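PDB 3G87: malonyl CoA-acyl carrier protein transacylase from Burkholderia pseudomallei, which probably catalyses transfer of the malonyl group from malonyl-CoA to the holo form of the acyl carrier protein, releasing CoA. Local coordinates for residues A209-I221 with P231-Q243. Sequence-based numbering, arbitrary orientation.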
loop_
_atom_site.group_PDB
_atom_site.type_symbol
_atom_site.label_atom_id
_atom_site.label_comp_id
_atom_site.label_asym_id
_atom_site.label_seq_id
_atom_site.Cartn_x
_atom_site.Cartn_y
_atom_site.Cartn_z
ATOM N N ALA A 209 -18.758 4.788 3.501
ATOM C CA ALA A 209 -19.796 5.295 4.338
ATOM C C ALA A 209 -19.186 5.876 5.576
ATOM O O ALA A 209 -19.646 6.866 6.039
ATOM C CB ALA A 209 -20.785 4.261 4.656
ATOM N N HIS A 210 -18.139 5.240 6.078
ATOM C CA HIS A 210 -17.436 5.669 7.253
ATOM C C HIS A 210 -16.744 7.001 6.961
ATOM O O HIS A 210 -16.713 7.857 7.783
ATOM C CB HIS A 210 -16.507 4.558 7.686
ATOM C CG HIS A 210 -15.521 4.914 8.739
ATOM N ND1 HIS A 210 -15.863 5.117 10.047
ATOM C CD2 HIS A 210 -14.190 5.024 8.692
ATOM C CE1 HIS A 210 -14.792 5.363 10.752
ATOM N NE2 HIS A 210 -13.762 5.318 9.951
ATOM N N LEU A 211 -16.249 7.142 5.745
ATOM C CA LEU A 211 -15.522 8.309 5.322
ATOM C C LEU A 211 -16.337 9.568 5.358
ATOM O O LEU A 211 -15.800 10.611 5.516
ATOM C CB LEU A 211 -14.972 8.137 3.922
ATOM C CG LEU A 211 -13.565 7.651 3.721
ATOM C CD1 LEU A 211 -13.357 7.235 2.326
ATOM C CD2 LEU A 211 -12.573 8.702 4.112
ATOM N N GLN A 212 -17.642 9.431 5.212
ATOM C CA GLN A 212 -18.539 10.546 5.225
ATOM C C GLN A 212 -18.578 11.290 6.537
ATOM O O GLN A 212 -19.001 12.394 6.573
ATOM C CB GLN A 212 -19.915 10.168 4.695
ATOM C CG GLN A 212 -19.975 10.034 3.187
ATOM C CD GLN A 212 -21.202 9.314 2.662
ATOM O OE1 GLN A 212 -21.546 8.237 3.106
ATOM N NE2 GLN A 212 -21.858 9.903 1.695
ATOM N N SER A 213 -18.063 10.704 7.592
ATOM C CA SER A 213 -17.912 11.382 8.863
ATOM C C SER A 213 -16.671 12.248 9.082
ATOM O O SER A 213 -16.444 12.688 10.171
ATOM C CB SER A 213 -17.920 10.393 10.001
ATOM O OG SER A 213 -19.068 9.660 10.063
ATOM N N PHE A 214 -15.871 12.453 8.056
ATOM C CA PHE A 214 -14.564 13.072 8.143
ATOM C C PHE A 214 -14.479 14.117 7.031
ATOM O O PHE A 214 -15.005 13.929 5.904
ATOM C CB PHE A 214 -13.442 11.998 8.011
ATOM C CG PHE A 214 -13.460 10.941 9.122
ATOM C CD1 PHE A 214 -12.866 11.197 10.366
ATOM C CD2 PHE A 214 -14.127 9.739 8.953
ATOM C CE1 PHE A 214 -12.921 10.244 11.406
ATOM C CE2 PHE A 214 -14.169 8.789 9.968
ATOM C CZ PHE A 214 -13.568 9.039 11.192
ATOM N N ARG A 215 -13.862 15.246 7.356
ATOM C CA ARG A 215 -13.691 16.319 6.402
ATOM C C ARG A 215 -12.233 16.244 5.955
ATOM O O ARG A 215 -11.322 16.545 6.732
ATOM C CB ARG A 215 -14.068 17.661 7.047
ATOM N N LEU A 216 -12.007 15.762 4.723
ATOM C CA LEU A 216 -10.659 15.530 4.183
ATOM C C LEU A 216 -10.180 16.714 3.350
ATOM O O LEU A 216 -10.839 17.070 2.377
ATOM C CB LEU A 216 -10.671 14.286 3.322
ATOM C CG LEU A 216 -10.277 13.074 4.103
ATOM C CD1 LEU A 216 -11.378 12.643 5.007
ATOM C CD2 LEU A 216 -9.959 12.000 3.134
ATOM N N ALA A 217 -9.053 17.330 3.741
ATOM C CA ALA A 217 -8.510 18.501 3.018
ATOM C C ALA A 217 -7.874 18.100 1.681
ATOM O O ALA A 217 -7.457 16.958 1.498
ATOM C CB ALA A 217 -7.523 19.340 3.925
ATOM N N ASP A 218 -7.829 19.028 0.731
ATOM C CA ASP A 218 -7.189 18.771 -0.572
ATOM C C ASP A 218 -5.679 18.670 -0.279
ATOM O O ASP A 218 -5.189 19.309 0.686
ATOM C CB ASP A 218 -7.494 19.907 -1.571
ATOM C CG ASP A 218 -8.967 19.925 -2.048
ATOM O OD1 ASP A 218 -9.622 18.854 -2.173
ATOM O OD2 ASP A 218 -9.480 21.031 -2.323
ATOM N N PRO A 219 -4.932 17.870 -1.065
ATOM C CA PRO A 219 -3.496 17.714 -0.717
ATOM C C PRO A 219 -2.645 18.971 -0.928
ATOM O O PRO A 219 -2.789 19.656 -1.922
ATOM C CB PRO A 219 -3.007 16.586 -1.652
ATOM C CG PRO A 219 -4.189 15.980 -2.249
ATOM C CD PRO A 219 -5.334 16.988 -2.181
ATOM N N ALA A 220 -1.713 19.213 -0.026
ATOM C CA ALA A 220 -0.870 20.362 -0.111
ATOM C C ALA A 220 0.359 20.029 -0.959
ATOM O O ALA A 220 1.059 20.944 -1.395
ATOM C CB ALA A 220 -0.454 20.739 1.248
ATOM N N ILE A 221 0.614 18.725 -1.154
ATOM C CA ILE A 221 1.743 18.181 -1.930
ATOM C C ILE A 221 1.071 17.052 -2.758
ATOM O O ILE A 221 0.210 16.333 -2.218
ATOM C CB ILE A 221 2.900 17.597 -1.001
ATOM C CG1 ILE A 221 3.478 18.664 -0.076
ATOM C CG2 ILE A 221 4.043 17.002 -1.821
ATOM C CD1 ILE A 221 4.510 18.150 0.962
ATOM N N PRO A 231 -2.231 12.157 -9.903
ATOM C CA PRO A 231 -2.503 12.962 -8.729
ATOM C C PRO A 231 -3.992 12.977 -8.291
ATOM O O PRO A 231 -4.854 13.142 -9.097
ATOM C CB PRO A 231 -2.063 14.335 -9.178
ATOM C CG PRO A 231 -1.343 14.162 -10.334
ATOM C CD PRO A 231 -1.663 12.964 -10.971
ATOM N N TYR A 232 -4.245 12.759 -7.016
ATOM C CA TYR A 232 -5.521 13.001 -6.394
ATOM C C TYR A 232 -6.110 14.355 -6.817
ATOM O O TYR A 232 -5.488 15.363 -6.774
ATOM C CB TYR A 232 -5.422 12.921 -4.871
ATOM C CG TYR A 232 -5.812 11.623 -4.190
ATOM C CD1 TYR A 232 -4.890 10.653 -3.927
ATOM C CD2 TYR A 232 -7.085 11.414 -3.745
ATOM C CE1 TYR A 232 -5.214 9.543 -3.316
ATOM C CE2 TYR A 232 -7.423 10.296 -3.141
ATOM C CZ TYR A 232 -6.488 9.345 -2.911
ATOM O OH TYR A 232 -6.828 8.218 -2.281
ATOM N N GLU A 233 -7.338 14.350 -7.266
ATOM C CA GLU A 233 -7.947 15.567 -7.701
ATOM C C GLU A 233 -8.393 16.367 -6.512
ATOM O O GLU A 233 -8.637 15.827 -5.515
ATOM C CB GLU A 233 -9.137 15.258 -8.569
ATOM C CG GLU A 233 -8.818 15.066 -10.007
ATOM C CD GLU A 233 -9.945 14.455 -10.736
ATOM O OE1 GLU A 233 -10.736 15.235 -11.281
ATOM O OE2 GLU A 233 -10.083 13.214 -10.724
ATOM N N ASN A 234 -8.514 17.662 -6.629
ATOM C CA ASN A 234 -9.124 18.418 -5.576
ATOM C C ASN A 234 -10.591 18.041 -5.516
ATOM O O ASN A 234 -11.229 17.882 -6.517
ATOM C CB ASN A 234 -8.913 19.901 -5.752
ATOM C CG ASN A 234 -7.512 20.323 -5.480
ATOM O OD1 ASN A 234 -6.811 19.697 -4.767
ATOM N ND2 ASN A 234 -7.116 21.401 -6.049
ATOM N N GLY A 235 -11.076 17.801 -4.329
ATOM C CA GLY A 235 -12.401 17.292 -4.155
ATOM C C GLY A 235 -12.656 15.822 -4.311
ATOM O O GLY A 235 -13.721 15.400 -4.031
ATOM N N ARG A 236 -11.701 15.026 -4.737
ATOM C CA ARG A 236 -11.973 13.624 -4.917
ATOM C C ARG A 236 -11.189 12.749 -3.999
ATOM O O ARG A 236 -10.978 11.595 -4.267
ATOM C CB ARG A 236 -11.709 13.164 -6.342
ATOM C CG ARG A 236 -12.061 14.100 -7.420
ATOM C CD ARG A 236 -13.502 14.057 -7.688
ATOM N NE ARG A 236 -13.873 13.116 -8.720
ATOM C CZ ARG A 236 -15.118 12.829 -9.031
ATOM N NH1 ARG A 236 -16.103 13.394 -8.375
ATOM N NH2 ARG A 236 -15.369 11.980 -9.999
ATOM N N VAL A 237 -10.754 13.299 -2.904
ATOM C CA VAL A 237 -9.948 12.537 -1.977
ATOM C C VAL A 237 -10.684 11.351 -1.409
ATOM O O VAL A 237 -10.239 10.273 -1.516
ATOM C CB VAL A 237 -9.356 13.415 -0.881
ATOM C CG1 VAL A 237 -8.361 12.694 -0.096
ATOM C CG2 VAL A 237 -8.788 14.657 -1.469
ATOM N N SER A 238 -11.827 11.557 -0.801
ATOM C CA SER A 238 -12.570 10.437 -0.305
ATOM C C SER A 238 -12.993 9.553 -1.412
ATOM O O SER A 238 -12.992 8.381 -1.282
ATOM C CB SER A 238 -13.775 10.889 0.477
ATOM O OG SER A 238 -13.361 11.829 1.376
ATOM N N GLU A 239 -13.358 10.108 -2.533
ATOM C CA GLU A 239 -13.650 9.272 -3.674
ATOM C C GLU A 239 -12.471 8.336 -4.002
ATOM O O GLU A 239 -12.635 7.136 -4.084
ATOM C CB GLU A 239 -14.040 10.134 -4.869
ATOM C CG GLU A 239 -14.500 9.382 -6.076
ATOM C CD GLU A 239 -14.507 10.208 -7.359
ATOM O OE1 GLU A 239 -13.669 9.993 -8.259
ATOM O OE2 GLU A 239 -15.368 11.074 -7.471
ATOM N N GLY A 240 -11.276 8.888 -4.140
ATOM C CA GLY A 240 -10.115 8.126 -4.529
ATOM C C GLY A 240 -9.745 7.099 -3.535
ATOM O O GLY A 240 -9.309 6.028 -3.841
ATOM N N LEU A 241 -9.979 7.444 -2.300
ATOM C CA LEU A 241 -9.565 6.647 -1.200
ATOM C C LEU A 241 -10.412 5.434 -1.130
ATOM O O LEU A 241 -9.951 4.387 -0.858
ATOM C CB LEU A 241 -9.675 7.469 0.061
ATOM C CG LEU A 241 -8.876 6.946 1.227
ATOM C CD1 LEU A 241 -7.581 6.401 0.768
ATOM C CD2 LEU A 241 -8.726 7.873 2.350
ATOM N N ALA A 242 -11.692 5.609 -1.386
ATOM C CA ALA A 242 -12.648 4.528 -1.276
ATOM C C ALA A 242 -12.535 3.593 -2.452
ATOM O O ALA A 242 -12.476 2.423 -2.309
ATOM C CB ALA A 242 -13.953 5.046 -1.199
ATOM N N GLN A 243 -12.511 4.116 -3.637
ATOM C CA GLN A 243 -12.358 3.291 -4.793
ATOM C C GLN A 243 -11.105 2.413 -4.752
ATOM O O GLN A 243 -11.086 1.354 -5.286
ATOM C CB GLN A 243 -12.427 4.181 -6.014
ATOM C CG GLN A 243 -13.276 3.643 -7.110
ATOM C CD GLN A 243 -14.725 3.432 -6.776
ATOM O OE1 GLN A 243 -15.376 4.262 -6.152
ATOM N NE2 GLN A 243 -15.258 2.334 -7.243
HETATM O O HOH W 1 -15.256 12.737 3.495
#
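D218 and G235 supply the one direct hydrogen bond joining 209-221 to 231-243: G235 N donates to D218 OD1 at 2.8 Å, nearly straight at 162°, yet arriving from above the carboxylate plane. With CG beside its own backbone N (chi1 -71°), D218 lays this carboxylate over the N234 amide, the two planes stacked 28° apart, and N234 OD1 comes within 3.3 Å of D218 CB. G235 belongs to a type II turn, E233 to R236, whose last residue is the N-cap of helix 237-243. The second polar link is indirect, a water that donates to F214 O at 2.7 Å and also hydrogen-bonds S238 OG. In this acyl transferase domain the chain turns after helix 201-211 (type I turn, L211 to F214), then runs extended past the start of helix 237-243; L99 of helix 94-101 packs against V237 and L241, F96 against L241. Between the polar links L216 CD2 meets V237 CG1 at 3.7 Å. Apolar contact extends beyond both: L211 divides its branches, CD1 against A242 CB and CD2 against L241 CD2, and next to D218 the P219 ring sets CG against Y232 CB and CD against V237 CG2; the Y232 hydroxyl itself bonds E95.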